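Side-chain contacts in SusD-like carbohydrate binding protein (Bacteroides vulgatus, PDB 3LEW), which probably binds carbohydrate at the bacterial outer membrane, as a SusD-family protein thought to take part in nutrient capture: residues 57-62 and 401-406; 91-96 and 122-127; 148-153 and 474-479; 308-313 and 317-322. All coordinates share one frame; numbering follows the deposited sequence.

Contact 1. Residues 57-62 and 401-406; sequences SDVVLN and ELWGEG
The indole N-H of Trp-403 reaches the backbone carbonyl of Asp-58, with NE1 3.0 Å from O and an almost straight N-H...O angle of 175°. The oxygen lies in the plane of the indole, at its edge, yet the donor stands well above the carbonyl plane, so the bond is straight at the nitrogen and tilted at the acceptor. Two aliphatic groups flank this bond. Asp-58 CB packs on CD1 of Trp-403 at 3.7 Å, while Val-59 CG2 approaches obliquely, 3.6 Å from Trp-403 NE1 and 3.7 Å from CZ2, its side chain crossing the indole at about a right angle. The Asp-58 carboxylate turns to another partner, a salt bridge with Arg-399. Trp-403 holds CG opposite its own N (chi1 -175°), which carries the ring out from the loop toward the strand. That loop is a type II turn from Leu-402 to Glu-405, closed by Glu-405 N to Leu-402 O at 3.0 Å, and it links helix 387-401 to helix 408-414. Strand 59-61 pairs antiparallel with 286-288, whose Val-288 also touches Trp-403. All three touching residues are buried. A buried indole N-H thus has its polar demand met by a main-chain oxygen, an acceptor carrying no formal charge, and the straight bond should restrict rotation of the ring.

Contact 2. Residues 91-96 and 122-127; sequences YRVIND and LALRGF
Val-93 places CG1 trans to its backbone N (chi1 -179°), and Leu-124 does the same with CG (chi1 -176°) before chi2, which puts CD1 to one side (54°) and leaves CD2 extended, anti to CA, to cross the gap; the two methyls, Val-93 CG1 and Leu-124 CD2, then meet at 3.8 Å. The side chains cross at about a right angle, so the touch is confined to these branch ends. One residue further along each helix, Ile-94 CG1 faces the aliphatic shaft of Arg-125 at CG, 4.3 Å away. Here the backbones come closest, with Ile-94 CA and Arg-125 CA 5.4 Å apart, a tight approach for two helices. Helices 81-103 and 111-135 run in roughly opposite directions as a helical hairpin, within the N-terminal part of the protein whose sequence family belongs to the TPR clan, in keeping with the helical repeats of SusD-like proteins. Beyond its methylenes Arg-125 bends at chi3, and the guanidinium leaves the apolar seam: NH2 forms a salt bridge with Asp-180 of helix 170-187, and NH1 a hydrogen bond with OD1 of Asn-98 on the partner helix. A third helix, 19-35, packs on the Val-93 and Leu-124 side, where Tyr-32 and Leu-33 touch Val-93 and Trp-30 touches Leu-124. Ile-94 also packs on Leu-128 and Tyr-129, one turn further along helix 111-135 from Leu-124 and Arg-125.

Contact 3. Residues 148-153 and 474-479; sequences CAPIYT and DSEELA. With 1PE (pentaethylene glycol), chain F.
Glu-476 OE2, the atom of its helix that comes nearest to Pro-150 and Tyr-152, is gripped by the terminal hydroxyl OH7 of pentaethylene glycol and by ND2 of Asn-480. OH7 donates to it, at 2.8 Å from Glu-476 OE2, and Glu-476 OE1 is almost as near at 3.0 Å, so the hydroxyl sits before both oxygens of the carboxylate. The phenol of Tyr-152 comes from across the contact: its OH lies 3.0 Å from OH7, which is placed at the edge of the tyrosine ring, near its plane. The direct contact between the two segments is light. Pro-150 CG stands 4.0 Å from Glu-476 OE2, and Tyr-152 OH is 4.4 Å from the same oxygen, too long for a direct bond. Glu-476 sends CG opposite its backbone N and then bends at chi2 (80°), which brings the carboxylate round toward Pro-150. Its rotation is further fixed by Trp-87, whose NE1 binds OE1. With several donors round it, the carboxylate is probably stabilised as an anion. The glycol is probably from the crystallisation liquor, so its binding says nothing certain about natural ligands. Pro-150 and Tyr-152 lie just after strand 147-149, which pairs antiparallel with 168-169, with a classic beta bulge where Cys-148 and Ala-149 both face Ser-168. Helix 81-103 contributes Trp-87, which touches both Ala-149 and Pro-150, so Trp-87 links the end of that strand to helix 474-479.

Contact 4. Residues 308-313 and 317-322; sequences WATDPG and ESAAYV
At the loop end of a beta hairpin, formed by strands 306-309 and 321-326, Thr-310 and Val-322 bring their CA atoms to 4.6 Å, and Val-322 CA makes a C-H...O contact with Ala-309 O at 3.5 Å. The hairpin is one side of a four-stranded mixed sheet, with 306-309 outermost and 321-326 running parallel to 440-448. Val-322 is the side chain most enclosed by the opposing arm. Its CG2 meets Trp-308 CE3 at 3.8 Å, an oblique approach in which the two side chains cross at about a right angle, while its other branch, CG1, meets Thr-310 CG2, also at 3.8 Å. The valine is thus wedged between indole and threonine. Thr-310 has chi1 at 49°, which sets OG1 between N and the carbonyl carbon and leaves the methyl to face the opposite arm; CG2 rests 3.8 Å from Ala-319 CB and close to the carbonyl of Tyr-321. The Trp-308 ring also meets Tyr-424, their planes at about 50°. Ala-309 O also accepts from Arg-325 NH2, which forms a salt bridge with Asp-311 OD1, tying the 308-313 arm to the next part of the facing strand, and Tyr-321 OH bonds with Glu-426. Where the arms diverge beyond Thr-310, a water takes over the bridging: it accepts from Asp-311 N at 2.9 Å and donates to Tyr-321 O at 2.6 Å.

Overall arrangement
Contacts 1 and 3 each join a segment from the first third of the chain to one in its last hundred residues, their segments alternating; contact 2 lies in the loop closed by contact 1, and contact 4 in both long loops. Contacts 2 and 3 are neighbours, centres about 15 Å apart: strand 147-149 follows helix 111-135, and Tyr-91 OH lies 2.7 Å from Pro-150 O, a probable hydrogen bond. Contact 4 lies across the chain's centre from contact 2, centres about 43 Å apart. Contact 1, nearest the middle, is about 20 Å from contact 4 between centres, and strand 321-326 of contact 4 sends Trp-323 and Asn-326 against Val-60 and Trp-403. The long-range pairs thus unite N-terminal and C-terminal parts.

Contact 1. Residues 57-62 and 401-406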
loop_
_atom_site.group_PDB
_atom_site.type_symbol
_atom_site.label_atom_id
_atom_site.label_comp_id
_atom_site.label_asym_id
_atom_site.label_seq_id
_atom_site.Cartn_x
_atom_site.Cartn_y
_atom_site.Cartn_z
ATOM N N SER A 57 -5.977 9.040 -8.310
ATOM C CA SER A 57 -6.956 10.050 -8.658
ATOM C C SER A 57 -7.311 10.946 -7.512
ATOM O O SER A 57 -8.023 11.928 -7.736
ATOM C CB SER A 57 -8.242 9.359 -9.165
ATOM O OG SER A 57 -7.965 8.618 -10.364
ATOM N N ASP A 58 -6.923 10.576 -6.289
ATOM C CA ASP A 58 -7.523 11.212 -5.099
ATOM C C ASP A 58 -6.620 12.096 -4.253
ATOM O O ASP A 58 -7.072 12.673 -3.202
ATOM C CB ASP A 58 -8.153 10.140 -4.228
ATOM C CG ASP A 58 -9.151 9.298 -5.002
ATOM O OD1 ASP A 58 -9.928 9.931 -5.756
ATOM O OD2 ASP A 58 -9.075 8.039 -4.911
ATOM N N VAL A 59 -5.377 12.228 -4.679
ATOM C CA VAL A 59 -4.346 12.939 -3.906
ATOM C C VAL A 59 -3.745 14.027 -4.778
ATOM O O VAL A 59 -3.431 13.776 -5.943
ATOM C CB VAL A 59 -3.249 11.942 -3.418
ATOM C CG1 VAL A 59 -2.025 12.658 -2.790
ATOM C CG2 VAL A 59 -3.870 10.914 -2.433
ATOM N N VAL A 60 -3.645 15.232 -4.213
ATOM C CA VAL A 60 -2.969 16.388 -4.773
ATOM C C VAL A 60 -1.710 16.674 -3.944
ATOM O O VAL A 60 -1.842 16.917 -2.724
ATOM C CB VAL A 60 -3.895 17.647 -4.649
ATOM C CG1 VAL A 60 -3.240 18.887 -5.227
ATOM C CG2 VAL A 60 -5.291 17.405 -5.292
ATOM N N LEU A 61 -0.550 16.716 -4.576
ATOM C CA LEU A 61 0.695 17.064 -3.914
ATOM C C LEU A 61 0.926 18.582 -3.971
ATOM O O LEU A 61 0.712 19.237 -5.009
ATOM C CB LEU A 61 1.873 16.302 -4.520
ATOM C CG LEU A 61 2.254 14.973 -3.880
ATOM C CD1 LEU A 61 2.900 15.117 -2.496
ATOM C CD2 LEU A 61 1.032 13.969 -3.809
ATOM N N ASN A 62 1.378 19.142 -2.851
ATOM C CA ASN A 62 1.910 20.493 -2.885
ATOM C C ASN A 62 3.331 20.485 -3.471
ATOM O O ASN A 62 3.807 19.482 -4.031
ATOM C CB ASN A 62 1.725 21.242 -1.513
ATOM C CG ASN A 62 2.643 20.734 -0.424
ATOM O OD1 ASN A 62 3.620 20.040 -0.723
ATOM N ND2 ASN A 62 2.348 21.079 0.843
ATOM N N GLU A 401 -12.304 4.303 1.636
ATOM C CA GLU A 401 -11.891 3.716 2.932
ATOM C C GLU A 401 -10.384 3.644 3.098
ATOM O O GLU A 401 -9.892 3.742 4.227
ATOM C CB GLU A 401 -12.516 2.321 3.088
ATOM C CG GLU A 401 -12.083 1.497 4.343
ATOM C CD GLU A 401 -12.492 2.097 5.677
ATOM O OE1 GLU A 401 -13.340 3.014 5.708
ATOM O OE2 GLU A 401 -11.969 1.629 6.720
ATOM N N LEU A 402 -9.665 3.389 1.994
ATOM C CA LEU A 402 -8.214 3.135 2.017
ATOM C C LEU A 402 -7.351 4.329 1.553
ATOM O O LEU A 402 -6.157 4.168 1.286
ATOM C CB LEU A 402 -7.862 1.887 1.187
ATOM C CG LEU A 402 -8.609 0.625 1.630
ATOM C CD1 LEU A 402 -8.359 -0.536 0.617
ATOM C CD2 LEU A 402 -8.247 0.186 3.059
ATOM N N TRP A 403 -7.955 5.497 1.470
ATOM C CA TRP A 403 -7.269 6.716 1.024
ATOM C C TRP A 403 -5.970 6.892 1.785
ATOM O O TRP A 403 -5.940 6.846 3.020
ATOM C CB TRP A 403 -8.159 7.960 1.239
ATOM C CG TRP A 403 -7.549 9.228 0.688
ATOM C CD1 TRP A 403 -7.795 9.792 -0.541
ATOM C CD2 TRP A 403 -6.542 10.075 1.321
ATOM N NE1 TRP A 403 -7.046 10.950 -0.690
ATOM C CE2 TRP A 403 -6.267 11.127 0.438
ATOM C CE3 TRP A 403 -5.872 10.040 2.550
ATOM C CZ2 TRP A 403 -5.318 12.105 0.725
ATOM C CZ3 TRP A 403 -4.932 11.030 2.821
ATOM C CH2 TRP A 403 -4.692 12.048 1.916
ATOM N N GLY A 404 -4.881 7.094 1.065
ATOM C CA GLY A 404 -3.621 7.346 1.731
ATOM C C GLY A 404 -2.855 6.140 2.282
ATOM O O GLY A 404 -1.737 6.309 2.760
ATOM N N GLU A 405 -3.439 4.950 2.192
ATOM C CA GLU A 405 -2.818 3.740 2.744
ATOM C C GLU A 405 -2.026 2.899 1.747
ATOM O O GLU A 405 -1.483 1.869 2.126
ATOM C CB GLU A 405 -3.894 2.881 3.412
ATOM C CG GLU A 405 -4.477 3.571 4.660
ATOM C CD GLU A 405 -5.586 2.770 5.291
ATOM O OE1 GLU A 405 -5.307 1.713 5.950
ATOM O OE2 GLU A 405 -6.731 3.237 5.136
ATOM N N GLY A 406 -1.920 3.356 0.507
ATOM C CA GLY A 406 -0.998 2.772 -0.456
ATOM C C GLY A 406 -1.549 1.928 -1.596
ATOM O O GLY A 406 -0.795 1.172 -2.200
#

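Contact 2. Residues 91-96 and 122-127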
loop_
_atom_site.group_PDB
_atom_site.type_symbol
_atom_site.label_atom_id
_atom_site.label_comp_id
_atom_site.label_asym_id
_atom_site.label_seq_id
_atom_site.Cartn_x
_atom_site.Cartn_y
_atom_site.Cartn_z
ATOM N N TYR A 91 14.723 -7.179 -2.892
ATOM C CA TYR A 91 15.672 -8.257 -3.089
ATOM C C TYR A 91 16.590 -8.498 -1.905
ATOM O O TYR A 91 16.923 -9.653 -1.621
ATOM C CB TYR A 91 16.445 -8.127 -4.431
ATOM C CG TYR A 91 15.555 -8.533 -5.589
ATOM C CD1 TYR A 91 15.291 -9.870 -5.854
ATOM C CD2 TYR A 91 14.907 -7.576 -6.375
ATOM C CE1 TYR A 91 14.452 -10.257 -6.862
ATOM C CE2 TYR A 91 14.077 -7.966 -7.421
ATOM C CZ TYR A 91 13.824 -9.290 -7.655
ATOM O OH TYR A 91 12.979 -9.684 -8.692
ATOM N N ARG A 92 16.973 -7.452 -1.168
ATOM C CA ARG A 92 17.775 -7.694 0.021
ATOM C C ARG A 92 16.986 -8.451 1.085
ATOM O O ARG A 92 17.557 -9.346 1.745
ATOM C CB ARG A 92 18.406 -6.411 0.555
ATOM C CG ARG A 92 19.426 -5.896 -0.421
ATOM C CD ARG A 92 20.175 -4.723 0.104
ATOM N NE ARG A 92 21.152 -4.264 -0.888
ATOM N N VAL A 93 15.692 -8.170 1.211
ATOM C CA VAL A 93 14.871 -8.793 2.263
ATOM C C VAL A 93 14.437 -10.191 1.814
ATOM O O VAL A 93 14.482 -11.146 2.610
ATOM C CB VAL A 93 13.753 -7.898 2.745
ATOM C CG1 VAL A 93 12.927 -8.585 3.891
ATOM C CG2 VAL A 93 14.346 -6.581 3.266
ATOM N N ILE A 94 14.182 -10.352 0.521
ATOM C CA ILE A 94 14.032 -11.722 -0.026
ATOM C C ILE A 94 15.262 -12.554 0.295
ATOM O O ILE A 94 15.158 -13.739 0.654
ATOM C CB ILE A 94 13.730 -11.706 -1.560
ATOM C CG1 ILE A 94 12.273 -11.280 -1.830
ATOM C CG2 ILE A 94 14.077 -13.085 -2.213
ATOM C CD1 ILE A 94 11.977 -10.914 -3.341
ATOM N N ASN A 95 16.461 -11.982 0.135
ATOM C CA ASN A 95 17.670 -12.718 0.451
ATOM C C ASN A 95 17.758 -13.121 1.929
ATOM O O ASN A 95 18.176 -14.218 2.233
ATOM C CB ASN A 95 18.913 -11.919 0.083
ATOM C CG ASN A 95 20.102 -12.797 -0.114
ATOM O OD1 ASN A 95 20.018 -13.841 -0.768
ATOM N ND2 ASN A 95 21.214 -12.405 0.462
ATOM N N ASP A 96 17.363 -12.230 2.825
ATOM C CA ASP A 96 17.233 -12.582 4.256
ATOM C C ASP A 96 16.289 -13.767 4.492
ATOM O O ASP A 96 16.654 -14.712 5.211
ATOM C CB ASP A 96 16.731 -11.388 5.086
ATOM C CG ASP A 96 17.771 -10.278 5.214
ATOM O OD1 ASP A 96 18.997 -10.570 5.256
ATOM O OD2 ASP A 96 17.382 -9.098 5.291
ATOM N N LEU A 122 8.688 -17.611 4.706
ATOM C CA LEU A 122 7.938 -17.802 3.451
ATOM C C LEU A 122 6.882 -16.737 3.237
ATOM O O LEU A 122 6.695 -16.276 2.111
ATOM C CB LEU A 122 7.281 -19.205 3.438
ATOM C CG LEU A 122 8.208 -20.415 3.179
ATOM C CD1 LEU A 122 7.515 -21.771 3.579
ATOM C CD2 LEU A 122 8.686 -20.456 1.688
ATOM N N ALA A 123 6.177 -16.342 4.308
ATOM C CA ALA A 123 5.102 -15.341 4.215
ATOM C C ALA A 123 5.685 -13.975 3.839
ATOM O O ALA A 123 5.157 -13.307 2.948
ATOM C CB ALA A 123 4.280 -15.283 5.543
ATOM N N LEU A 124 6.801 -13.593 4.471
ATOM C CA LEU A 124 7.473 -12.324 4.132
ATOM C C LEU A 124 7.981 -12.374 2.697
ATOM O O LEU A 124 7.833 -11.405 1.945
ATOM C CB LEU A 124 8.601 -11.999 5.106
ATOM C CG LEU A 124 9.342 -10.638 4.921
ATOM C CD1 LEU A 124 8.395 -9.452 4.894
ATOM C CD2 LEU A 124 10.377 -10.465 6.012
ATOM N N ARG A 125 8.574 -13.495 2.319
ATOM C CA ARG A 125 9.045 -13.629 0.938
ATOM C C ARG A 125 7.868 -13.506 -0.038
ATOM O O ARG A 125 7.932 -12.779 -1.070
ATOM C CB ARG A 125 9.800 -14.922 0.735
ATOM C CG ARG A 125 10.484 -14.987 -0.617
ATOM C CD ARG A 125 11.284 -16.274 -0.792
ATOM N NE ARG A 125 10.448 -17.442 -1.104
ATOM C CZ ARG A 125 10.911 -18.704 -1.194
ATOM N NH1 ARG A 125 12.174 -18.994 -0.928
ATOM N NH2 ARG A 125 10.102 -19.695 -1.506
ATOM N N GLY A 126 6.768 -14.199 0.268
ATOM C CA GLY A 126 5.569 -14.096 -0.553
ATOM C C GLY A 126 5.029 -12.681 -0.676
ATOM O O GLY A 126 4.579 -12.237 -1.762
ATOM N N PHE A 127 5.048 -11.945 0.434
ATOM C CA PHE A 127 4.641 -10.535 0.447
ATOM C C PHE A 127 5.495 -9.669 -0.489
ATOM O O PHE A 127 4.959 -8.785 -1.173
ATOM C CB PHE A 127 4.716 -9.974 1.861
ATOM C CG PHE A 127 4.414 -8.490 1.973
ATOM C CD1 PHE A 127 3.113 -8.013 1.883
ATOM C CD2 PHE A 127 5.402 -7.582 2.208
ATOM C CE1 PHE A 127 2.814 -6.651 2.005
ATOM C CE2 PHE A 127 5.096 -6.229 2.316
ATOM C CZ PHE A 127 3.813 -5.785 2.240
#

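Contact 3. Residues 148-153 and 474-479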
loop_
_atom_site.group_PDB
_atom_site.type_symbol
_atom_site.label_atom_id
_atom_site.label_comp_id
_atom_site.label_asym_id
_atom_site.label_seq_id
_atom_site.Cartn_x
_atom_site.Cartn_y
_atom_site.Cartn_z
ATOM N N CYS A 148 8.184 -9.594 -15.631
ATOM C CA CYS A 148 7.994 -8.987 -14.311
ATOM C C CYS A 148 9.351 -8.810 -13.607
ATOM O O CYS A 148 9.918 -7.719 -13.639
ATOM C CB CYS A 148 7.013 -9.801 -13.498
ATOM S SG CYS A 148 6.654 -9.088 -11.875
ATOM N N ALA A 149 9.898 -9.879 -13.025
ATOM C CA ALA A 149 11.098 -9.758 -12.182
ATOM C C ALA A 149 11.679 -11.160 -11.952
ATOM O O ALA A 149 10.961 -12.139 -12.057
ATOM C CB ALA A 149 10.742 -9.063 -10.826
ATOM N N PRO A 150 12.970 -11.245 -11.645
ATOM C CA PRO A 150 13.590 -12.547 -11.352
ATOM C C PRO A 150 13.110 -13.111 -10.028
ATOM O O PRO A 150 12.826 -12.341 -9.088
ATOM C CB PRO A 150 15.093 -12.233 -11.304
ATOM C CG PRO A 150 15.241 -10.765 -11.525
ATOM C CD PRO A 150 13.936 -10.122 -11.675
ATOM N N ILE A 151 13.025 -14.432 -9.961
ATOM C CA ILE A 151 12.613 -15.134 -8.748
ATOM C C ILE A 151 13.787 -15.879 -8.194
ATOM O O ILE A 151 14.378 -16.697 -8.896
ATOM C CB ILE A 151 11.473 -16.135 -9.048
ATOM C CG1 ILE A 151 10.238 -15.371 -9.506
ATOM C CG2 ILE A 151 11.156 -16.982 -7.802
ATOM C CD1 ILE A 151 9.057 -16.245 -9.917
ATOM N N TYR A 152 14.143 -15.591 -6.941
ATOM C CA TYR A 152 15.158 -16.355 -6.223
ATOM C C TYR A 152 14.542 -17.012 -5.013
ATOM O O TYR A 152 13.793 -16.358 -4.229
ATOM C CB TYR A 152 16.304 -15.447 -5.731
ATOM C CG TYR A 152 16.938 -14.677 -6.834
ATOM C CD1 TYR A 152 17.814 -15.278 -7.692
ATOM C CD2 TYR A 152 16.608 -13.334 -7.060
ATOM C CE1 TYR A 152 18.389 -14.569 -8.757
ATOM C CE2 TYR A 152 17.178 -12.630 -8.093
ATOM C CZ TYR A 152 18.047 -13.249 -8.947
ATOM O OH TYR A 152 18.604 -12.551 -10.006
ATOM N N THR A 153 14.868 -18.290 -4.851
ATOM C CA THR A 153 14.386 -19.084 -3.724
ATOM C C THR A 153 15.529 -19.712 -2.924
ATOM O O THR A 153 15.276 -20.495 -2.002
ATOM C CB THR A 153 13.374 -20.158 -4.183
ATOM O OG1 THR A 153 14.023 -21.110 -5.057
ATOM C CG2 THR A 153 12.199 -19.526 -4.869
ATOM N N ASP A 474 18.407 0.395 -13.753
ATOM C CA ASP A 474 19.521 0.443 -14.689
ATOM C C ASP A 474 20.650 -0.518 -14.276
ATOM O O ASP A 474 21.258 -1.188 -15.149
ATOM C CB ASP A 474 20.085 1.857 -14.809
ATOM C CG ASP A 474 19.188 2.788 -15.646
ATOM O OD1 ASP A 474 18.291 2.335 -16.405
ATOM O OD2 ASP A 474 19.405 3.994 -15.538
ATOM N N SER A 475 20.967 -0.560 -12.981
ATOM C CA SER A 475 22.043 -1.420 -12.489
ATOM C C SER A 475 21.740 -2.876 -12.794
ATOM O O SER A 475 22.617 -3.612 -13.244
ATOM C CB SER A 475 22.310 -1.215 -10.985
ATOM O OG SER A 475 23.433 -1.994 -10.580
ATOM N N GLU A 476 20.489 -3.292 -12.572
ATOM C CA GLU A 476 20.112 -4.670 -12.863
ATOM C C GLU A 476 20.225 -4.973 -14.357
ATOM O O GLU A 476 20.671 -6.029 -14.746
ATOM C CB GLU A 476 18.676 -4.950 -12.391
ATOM C CG GLU A 476 18.192 -6.368 -12.657
ATOM C CD GLU A 476 18.679 -7.390 -11.638
ATOM O OE1 GLU A 476 19.066 -6.976 -10.507
ATOM O OE2 GLU A 476 18.595 -8.600 -11.981
ATOM N N GLU A 477 19.818 -4.027 -15.202
ATOM C CA GLU A 477 19.963 -4.236 -16.676
ATOM C C GLU A 477 21.395 -4.414 -17.133
ATOM O O GLU A 477 21.676 -5.122 -18.121
ATOM C CB GLU A 477 19.272 -3.110 -17.440
ATOM C CG GLU A 477 17.755 -3.234 -17.315
ATOM C CD GLU A 477 16.983 -2.314 -18.247
ATOM O OE1 GLU A 477 17.533 -1.284 -18.678
ATOM O OE2 GLU A 477 15.806 -2.592 -18.512
ATOM N N LEU A 478 22.328 -3.794 -16.423
ATOM C CA LEU A 478 23.742 -3.980 -16.730
ATOM C C LEU A 478 24.278 -5.274 -16.185
ATOM O O LEU A 478 24.936 -6.014 -16.888
ATOM C CB LEU A 478 24.579 -2.823 -16.173
ATOM C CG LEU A 478 24.487 -1.496 -16.890
ATOM C CD1 LEU A 478 25.395 -0.496 -16.170
ATOM C CD2 LEU A 478 24.903 -1.639 -18.402
ATOM N N ALA A 479 24.004 -5.525 -14.924
ATOM C CA ALA A 479 24.598 -6.638 -14.210
ATOM C C ALA A 479 24.015 -7.982 -14.606
ATOM O O ALA A 479 24.709 -8.992 -14.591
ATOM C CB ALA A 479 24.440 -6.434 -12.688
HETATM O OH4 1PE F . 22.574 -5.195 -9.554
HETATM C C14 1PE F . 20.753 -5.448 -7.908
HETATM C C24 1PE F . 22.040 -4.715 -8.310
HETATM O OH5 1PE F . 20.340 -5.128 -6.556
HETATM C C15 1PE F . 19.405 -7.286 -5.806
HETATM C C25 1PE F . 20.458 -6.193 -5.597
HETATM O OH6 1PE F . 19.882 -8.316 -6.685
HETATM C C16 1PE F . 18.017 -8.865 -8.202
HETATM C C26 1PE F . 18.931 -9.328 -7.055
HETATM O OH7 1PE F . 18.251 -9.605 -9.427
#

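Contact 4. Residues 308-313 and 317-322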
loop_
_atom_site.group_PDB
_atom_site.type_symbol
_atom_site.label_atom_id
_atom_site.label_comp_id
_atom_site.label_asym_id
_atom_site.label_seq_id
_atom_site.Cartn_x
_atom_site.Cartn_y
_atom_site.Cartn_z
ATOM N N TRP A 308 -11.144 22.203 4.134
ATOM C CA TRP A 308 -10.178 23.237 3.736
ATOM C C TRP A 308 -9.396 23.724 4.931
ATOM O O TRP A 308 -9.961 23.960 6.007
ATOM C CB TRP A 308 -10.908 24.445 3.145
ATOM C CG TRP A 308 -11.707 24.187 1.916
ATOM C CD1 TRP A 308 -13.064 24.289 1.795
ATOM C CD2 TRP A 308 -11.212 23.816 0.609
ATOM N NE1 TRP A 308 -13.445 23.986 0.511
ATOM C CE2 TRP A 308 -12.335 23.683 -0.237
ATOM C CE3 TRP A 308 -9.944 23.570 0.088
ATOM C CZ2 TRP A 308 -12.222 23.346 -1.573
ATOM C CZ3 TRP A 308 -9.824 23.230 -1.240
ATOM C CH2 TRP A 308 -10.966 23.109 -2.060
ATOM N N ALA A 309 -8.113 23.951 4.744
ATOM C CA ALA A 309 -7.312 24.611 5.753
ATOM C C ALA A 309 -6.080 25.192 5.105
ATOM O O ALA A 309 -5.579 24.688 4.072
ATOM C CB ALA A 309 -6.895 23.605 6.918
ATOM N N THR A 310 -5.534 26.198 5.753
ATOM C CA THR A 310 -4.238 26.725 5.387
ATOM C C THR A 310 -3.135 25.764 5.896
ATOM O O THR A 310 -3.380 24.890 6.758
ATOM C CB THR A 310 -4.049 28.148 5.967
ATOM O OG1 THR A 310 -4.398 28.145 7.357
ATOM C CG2 THR A 310 -4.946 29.160 5.241
ATOM N N ASP A 311 -1.921 25.946 5.378
ATOM C CA ASP A 311 -0.775 25.075 5.724
ATOM C C ASP A 311 -0.554 25.080 7.247
ATOM O O ASP A 311 -0.605 26.134 7.891
ATOM C CB ASP A 311 0.484 25.526 5.004
ATOM C CG ASP A 311 0.419 25.317 3.472
ATOM O OD1 ASP A 311 -0.347 24.458 2.981
ATOM O OD2 ASP A 311 1.203 26.004 2.781
ATOM N N PRO A 312 -0.367 23.892 7.836
ATOM C CA PRO A 312 -0.307 23.830 9.301
ATOM C C PRO A 312 0.943 24.566 9.803
ATOM O O PRO A 312 2.048 24.368 9.302
ATOM C CB PRO A 312 -0.272 22.320 9.598
ATOM C CG PRO A 312 0.249 21.717 8.347
ATOM C CD PRO A 312 -0.239 22.575 7.213
ATOM N N GLY A 313 0.748 25.460 10.748
ATOM C CA GLY A 313 1.846 26.287 11.244
ATOM C C GLY A 313 1.984 27.666 10.593
ATOM O O GLY A 313 2.589 28.551 11.200
ATOM N N GLU A 317 -3.528 34.657 8.015
ATOM C CA GLU A 317 -3.693 35.891 7.229
ATOM C C GLU A 317 -2.688 36.029 6.052
ATOM O O GLU A 317 -3.032 36.568 5.018
ATOM C CB GLU A 317 -3.671 37.155 8.158
ATOM N N SER A 318 -1.466 35.544 6.198
ATOM C CA SER A 318 -0.417 35.645 5.168
ATOM C C SER A 318 -0.618 34.594 4.004
ATOM O O SER A 318 -0.029 34.711 2.913
ATOM C CB SER A 318 0.942 35.499 5.899
ATOM O OG SER A 318 2.119 35.814 5.148
ATOM N N ALA A 319 -1.464 33.583 4.218
ATOM C CA ALA A 319 -1.578 32.461 3.274
ATOM C C ALA A 319 -2.594 32.774 2.171
ATOM O O ALA A 319 -3.715 33.190 2.472
ATOM C CB ALA A 319 -1.996 31.207 4.017
ATOM N N ALA A 320 -2.194 32.597 0.907
ATOM C CA ALA A 320 -3.069 32.862 -0.245
ATOM C C ALA A 320 -4.063 31.721 -0.499
ATOM O O ALA A 320 -5.140 31.982 -1.020
ATOM C CB ALA A 320 -2.256 33.102 -1.535
ATOM N N TYR A 321 -3.676 30.478 -0.189
ATOM C CA TYR A 321 -4.490 29.325 -0.550
ATOM C C TYR A 321 -4.918 28.512 0.645
ATOM O O TYR A 321 -4.202 28.435 1.662
ATOM C CB TYR A 321 -3.658 28.413 -1.447
ATOM C CG TYR A 321 -3.491 28.935 -2.859
ATOM C CD1 TYR A 321 -4.421 28.633 -3.850
ATOM C CD2 TYR A 321 -2.394 29.703 -3.209
ATOM C CE1 TYR A 321 -4.287 29.127 -5.154
ATOM C CE2 TYR A 321 -2.238 30.175 -4.515
ATOM C CZ TYR A 321 -3.197 29.885 -5.482
ATOM O OH TYR A 321 -3.049 30.340 -6.785
ATOM N N VAL A 322 -6.052 27.834 0.487
ATOM C CA VAL A 322 -6.380 26.683 1.290
ATOM C C VAL A 322 -6.289 25.450 0.366
ATOM O O VAL A 322 -6.540 25.545 -0.837
ATOM C CB VAL A 322 -7.786 26.784 1.935
ATOM C CG1 VAL A 322 -7.794 27.846 3.011
ATOM C CG2 VAL A 322 -8.883 27.091 0.917
HETATM O O HOH W 1 -2.140 27.669 3.091
#